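PDB 1LRZ: aminoacyltransferase FemA from Staphylococcus aureus, which adds glycines 2 and 3 of the pentaglycine interpeptide bridge of staphylococcal peptidoglycan, taking them from glycyl-tRNA. Local coordinates for residues G190-F204 against L237-E251. Residues are numbered along the deposited sequence; the frame is centred on the assembly and turned at random.
Sequences GVKVRFLSEEELPIF and LVPLAYINFDEYIKE
Tyr242 stands between the side chains of Lys192 and Arg194. Lys192 lies against one face of the ring, its CB 3.6 Å from Tyr242 CZ, while Arg194 passes over the opposite face, with Arg194 CD 3.6 Å from Tyr242 CE2. Both Arg194 and Tyr242 hold CG between backbone N and carbonyl carbon (chi1 67° and 69°), which keeps the ring against the arginine stem; the guanidinium, turned 71° from the ring, stands nearly over its centre but too high, Arg194 CZ lying 5.6 Å from the Tyr242 centroid, for more than a weak cation-pi attraction. Glu200 grips the group end-on through NH1 and NH2, the Arg194 NH2 to Glu200 OE2 bond measuring 2.9 Å, and NE forms a salt bridge with Glu310. From Lys192 the extended chain carries NZ to the first turns of helix 245-272, the base of FemA's helical arm, where it meets Glu247 OE1 at 2.8 Å from above the carboxylate plane and Glu251 OE2 at a looser 3.6 Å, tying strand to arm. Beneath these side chains the strands pair antiparallel: Lys192 with Tyr242 and Arg194 with Leu240 are hydrogen-bonded pairs, and Leu196 N adds a nearly straight bond to Val238 O. Water bridges Gly190 O to Asn244 N. On the other face, Pro239 CB touches Val193 CG1 and Phe195 CE2, both at 3.8 Å. Strand 192-195 is outermost at this end of the mixed sheet, with 236-244 between it and 310-320; helix 341-355 packs on the Val193 and Ala241 face, and helix 222-232 touches Val238 and Leu201.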
# COMPACT_ATOMS: atom_id res chain seq x y z
N GLY A 190 19.71 -9.37 -11.76
CA GLY A 190 20.34 -9.88 -10.55
C GLY A 190 19.70 -9.50 -9.22
O GLY A 190 20.16 -9.94 -8.17
N VAL A 191 18.66 -8.68 -9.25
CA VAL A 191 17.98 -8.28 -8.02
C VAL A 191 16.99 -9.35 -7.59
O VAL A 191 16.29 -9.91 -8.44
CB VAL A 191 17.22 -6.94 -8.20
CG1 VAL A 191 16.35 -6.66 -6.97
CG2 VAL A 191 18.23 -5.80 -8.43
N LYS A 192 16.93 -9.62 -6.29
CA LYS A 192 15.99 -10.61 -5.75
C LYS A 192 15.12 -9.99 -4.66
O LYS A 192 15.43 -8.92 -4.14
CB LYS A 192 16.76 -11.82 -5.19
CG LYS A 192 17.52 -12.57 -6.28
CD LYS A 192 18.38 -13.72 -5.77
CE LYS A 192 19.08 -14.39 -6.96
NZ LYS A 192 19.99 -15.51 -6.60
N VAL A 193 14.02 -10.66 -4.33
CA VAL A 193 13.13 -10.16 -3.30
C VAL A 193 12.82 -11.25 -2.28
O VAL A 193 12.48 -12.38 -2.65
CB VAL A 193 11.79 -9.65 -3.91
CG1 VAL A 193 10.79 -9.29 -2.80
CG2 VAL A 193 12.06 -8.44 -4.79
N ARG A 194 12.98 -10.93 -1.00
CA ARG A 194 12.68 -11.87 0.06
C ARG A 194 11.82 -11.13 1.07
O ARG A 194 11.75 -9.89 1.04
CB ARG A 194 13.95 -12.40 0.74
CG ARG A 194 14.78 -11.40 1.55
CD ARG A 194 16.14 -12.03 1.86
NE ARG A 194 17.05 -11.18 2.61
CZ ARG A 194 16.98 -10.99 3.92
NH1 ARG A 194 17.85 -10.19 4.53
NH2 ARG A 194 16.03 -11.60 4.63
N PHE A 195 11.16 -11.87 1.94
CA PHE A 195 10.30 -11.26 2.93
C PHE A 195 10.94 -11.32 4.31
O PHE A 195 11.32 -12.39 4.79
CB PHE A 195 8.94 -11.94 2.93
CG PHE A 195 8.26 -11.89 1.60
CD1 PHE A 195 8.34 -12.97 0.72
CD2 PHE A 195 7.54 -10.76 1.21
CE1 PHE A 195 7.72 -12.92 -0.53
CE2 PHE A 195 6.92 -10.70 -0.03
CZ PHE A 195 7.01 -11.78 -0.91
N LEU A 196 11.06 -10.14 4.92
CA LEU A 196 11.68 -9.99 6.23
C LEU A 196 10.79 -10.38 7.40
O LEU A 196 9.58 -10.14 7.39
CB LEU A 196 12.14 -8.54 6.41
CG LEU A 196 13.06 -7.96 5.33
CD1 LEU A 196 13.47 -6.54 5.72
CD2 LEU A 196 14.28 -8.84 5.17
N SER A 197 11.42 -10.97 8.42
CA SER A 197 10.72 -11.38 9.64
C SER A 197 11.01 -10.27 10.64
O SER A 197 11.74 -9.33 10.33
CB SER A 197 11.28 -12.70 10.19
OG SER A 197 11.45 -13.66 9.16
N GLU A 198 10.47 -10.39 11.84
CA GLU A 198 10.66 -9.39 12.88
C GLU A 198 12.13 -9.09 13.20
O GLU A 198 12.51 -7.92 13.34
CB GLU A 198 9.93 -9.83 14.15
CG GLU A 198 10.06 -8.87 15.31
CD GLU A 198 11.26 -9.17 16.22
OE1 GLU A 198 12.01 -10.13 15.94
OE2 GLU A 198 11.43 -8.44 17.23
N GLU A 199 12.95 -10.13 13.30
CA GLU A 199 14.35 -9.90 13.64
C GLU A 199 15.13 -9.11 12.60
O GLU A 199 16.20 -8.58 12.89
CB GLU A 199 15.07 -11.23 13.94
CG GLU A 199 15.50 -12.07 12.75
CD GLU A 199 14.33 -12.65 11.98
OE1 GLU A 199 13.18 -12.56 12.46
OE2 GLU A 199 14.57 -13.22 10.89
N GLU A 200 14.60 -9.00 11.38
CA GLU A 200 15.30 -8.23 10.35
C GLU A 200 14.59 -6.92 10.06
O GLU A 200 14.93 -6.21 9.11
CB GLU A 200 15.40 -9.03 9.06
CG GLU A 200 15.96 -10.42 9.25
CD GLU A 200 16.27 -11.09 7.94
OE1 GLU A 200 17.35 -10.81 7.38
OE2 GLU A 200 15.43 -11.88 7.46
N LEU A 201 13.60 -6.59 10.89
CA LEU A 201 12.84 -5.36 10.71
C LEU A 201 13.76 -4.14 10.63
O LEU A 201 13.44 -3.17 9.94
CB LEU A 201 11.83 -5.21 11.85
CG LEU A 201 10.67 -4.22 11.61
CD1 LEU A 201 10.04 -4.46 10.25
CD2 LEU A 201 9.65 -4.39 12.72
N PRO A 202 14.91 -4.16 11.32
CA PRO A 202 15.79 -2.99 11.22
C PRO A 202 16.33 -2.72 9.81
O PRO A 202 16.68 -1.58 9.48
CB PRO A 202 16.90 -3.28 12.24
CG PRO A 202 16.86 -4.79 12.40
CD PRO A 202 15.38 -5.08 12.37
N ILE A 203 16.40 -3.76 8.97
CA ILE A 203 16.86 -3.58 7.59
C ILE A 203 15.83 -2.67 6.91
O ILE A 203 16.20 -1.72 6.22
CB ILE A 203 16.92 -4.90 6.80
CG1 ILE A 203 17.95 -5.85 7.41
CG2 ILE A 203 17.27 -4.62 5.34
CD1 ILE A 203 18.11 -7.15 6.64
N PHE A 204 14.55 -2.98 7.11
CA PHE A 204 13.47 -2.18 6.52
C PHE A 204 13.55 -0.77 7.08
O PHE A 204 13.42 0.22 6.35
CB PHE A 204 12.11 -2.79 6.87
CG PHE A 204 10.96 -1.83 6.71
CD1 PHE A 204 10.49 -1.49 5.44
CD2 PHE A 204 10.38 -1.23 7.83
CE1 PHE A 204 9.46 -0.56 5.28
CE2 PHE A 204 9.34 -0.29 7.69
CZ PHE A 204 8.88 0.05 6.41
N LEU A 237 3.29 -8.06 4.95
CA LEU A 237 4.49 -8.62 4.34
C LEU A 237 5.47 -7.48 4.18
O LEU A 237 5.06 -6.33 3.94
CB LEU A 237 4.17 -9.25 2.97
CG LEU A 237 3.47 -10.61 2.98
CD1 LEU A 237 3.15 -11.04 1.55
CD2 LEU A 237 4.38 -11.64 3.68
N VAL A 238 6.75 -7.79 4.33
CA VAL A 238 7.82 -6.80 4.24
C VAL A 238 8.84 -7.22 3.18
O VAL A 238 9.92 -7.71 3.50
CB VAL A 238 8.57 -6.66 5.60
CG1 VAL A 238 9.61 -5.54 5.53
CG2 VAL A 238 7.57 -6.38 6.72
N PRO A 239 8.49 -7.04 1.90
CA PRO A 239 9.44 -7.43 0.86
C PRO A 239 10.69 -6.54 0.85
O PRO A 239 10.61 -5.33 1.05
CB PRO A 239 8.63 -7.29 -0.43
CG PRO A 239 7.65 -6.16 -0.10
CD PRO A 239 7.24 -6.51 1.31
N LEU A 240 11.84 -7.17 0.63
CA LEU A 240 13.13 -6.49 0.55
C LEU A 240 13.78 -6.87 -0.78
O LEU A 240 13.94 -8.06 -1.08
CB LEU A 240 14.07 -6.92 1.70
CG LEU A 240 15.54 -6.53 1.43
CD1 LEU A 240 15.71 -5.03 1.64
CD2 LEU A 240 16.50 -7.31 2.34
N ALA A 241 14.12 -5.88 -1.59
CA ALA A 241 14.80 -6.12 -2.85
C ALA A 241 16.26 -6.07 -2.44
O ALA A 241 16.66 -5.19 -1.67
CB ALA A 241 14.49 -5.01 -3.86
N TYR A 242 17.06 -7.00 -2.96
CA TYR A 242 18.46 -7.05 -2.58
C TYR A 242 19.31 -7.80 -3.59
O TYR A 242 18.80 -8.44 -4.51
CB TYR A 242 18.58 -7.75 -1.23
CG TYR A 242 18.26 -9.23 -1.35
CD1 TYR A 242 19.27 -10.16 -1.59
CD2 TYR A 242 16.93 -9.67 -1.31
CE1 TYR A 242 18.97 -11.51 -1.79
CE2 TYR A 242 16.62 -11.02 -1.52
CZ TYR A 242 17.65 -11.93 -1.75
OH TYR A 242 17.35 -13.26 -1.96
N ILE A 243 20.62 -7.73 -3.40
CA ILE A 243 21.54 -8.44 -4.27
C ILE A 243 22.41 -9.31 -3.38
O ILE A 243 22.95 -8.83 -2.38
CB ILE A 243 22.47 -7.48 -5.03
CG1 ILE A 243 21.66 -6.58 -5.97
CG2 ILE A 243 23.52 -8.29 -5.80
CD1 ILE A 243 22.50 -5.52 -6.68
N ASN A 244 22.51 -10.59 -3.74
CA ASN A 244 23.36 -11.55 -3.05
C ASN A 244 24.55 -11.60 -4.01
O ASN A 244 24.43 -12.15 -5.10
CB ASN A 244 22.68 -12.92 -2.98
CG ASN A 244 23.56 -13.98 -2.34
OD1 ASN A 244 23.09 -14.78 -1.52
ND2 ASN A 244 24.83 -14.00 -2.71
N PHE A 245 25.67 -11.01 -3.62
CA PHE A 245 26.79 -10.97 -4.55
C PHE A 245 27.38 -12.30 -4.99
O PHE A 245 27.71 -12.45 -6.17
CB PHE A 245 27.86 -10.01 -4.03
CG PHE A 245 27.43 -8.57 -4.11
CD1 PHE A 245 27.18 -7.83 -2.96
CD2 PHE A 245 27.20 -7.97 -5.35
CE1 PHE A 245 26.70 -6.52 -3.04
CE2 PHE A 245 26.72 -6.67 -5.44
CZ PHE A 245 26.46 -5.94 -4.28
N ASP A 246 27.51 -13.28 -4.10
CA ASP A 246 28.03 -14.57 -4.53
C ASP A 246 27.18 -15.15 -5.64
O ASP A 246 27.70 -15.65 -6.64
CB ASP A 246 28.08 -15.58 -3.37
CG ASP A 246 29.23 -15.33 -2.44
OD1 ASP A 246 30.28 -14.83 -2.91
OD2 ASP A 246 29.11 -15.65 -1.23
N GLU A 247 25.86 -15.09 -5.48
CA GLU A 247 24.97 -15.64 -6.50
C GLU A 247 24.99 -14.78 -7.76
O GLU A 247 24.94 -15.29 -8.88
CB GLU A 247 23.54 -15.75 -5.94
CG GLU A 247 23.47 -16.56 -4.64
CD GLU A 247 22.05 -16.80 -4.17
OE1 GLU A 247 21.25 -15.84 -4.15
OE2 GLU A 247 21.73 -17.96 -3.81
N TYR A 248 25.06 -13.47 -7.57
CA TYR A 248 25.09 -12.53 -8.69
C TYR A 248 26.35 -12.77 -9.54
O TYR A 248 26.28 -12.96 -10.76
CB TYR A 248 25.08 -11.10 -8.14
CG TYR A 248 25.19 -10.00 -9.16
CD1 TYR A 248 24.29 -9.91 -10.23
CD2 TYR A 248 26.14 -8.99 -9.02
CE1 TYR A 248 24.34 -8.82 -11.11
CE2 TYR A 248 26.20 -7.92 -9.88
CZ TYR A 248 25.30 -7.83 -10.93
OH TYR A 248 25.35 -6.74 -11.76
N ILE A 249 27.50 -12.77 -8.87
CA ILE A 249 28.77 -12.98 -9.54
C ILE A 249 28.80 -14.36 -10.21
O ILE A 249 29.36 -14.51 -11.29
CB ILE A 249 29.95 -12.83 -8.55
CG1 ILE A 249 29.95 -11.41 -7.99
CG2 ILE A 249 31.27 -13.14 -9.25
CD1 ILE A 249 30.91 -11.19 -6.81
N LYS A 250 28.19 -15.36 -9.57
CA LYS A 250 28.17 -16.70 -10.15
C LYS A 250 27.41 -16.68 -11.48
O LYS A 250 27.88 -17.23 -12.47
CB LYS A 250 27.49 -17.71 -9.21
CG LYS A 250 27.25 -19.07 -9.87
CD LYS A 250 26.57 -20.06 -8.94
CE LYS A 250 26.53 -21.46 -9.56
NZ LYS A 250 25.91 -22.48 -8.66
N GLU A 251 26.24 -16.05 -11.47
CA GLU A 251 25.41 -15.94 -12.68
C GLU A 251 26.19 -15.23 -13.79
O GLU A 251 26.15 -15.64 -14.94
CB GLU A 251 24.13 -15.15 -12.37
CG GLU A 251 23.04 -15.95 -11.66
CD GLU A 251 22.01 -15.05 -10.96
OE1 GLU A 251 21.62 -14.00 -11.53
OE2 GLU A 251 21.57 -15.41 -9.83
O HOH W 1 21.41 -11.66 -6.45
O HOH W 2 7.49 -10.21 5.53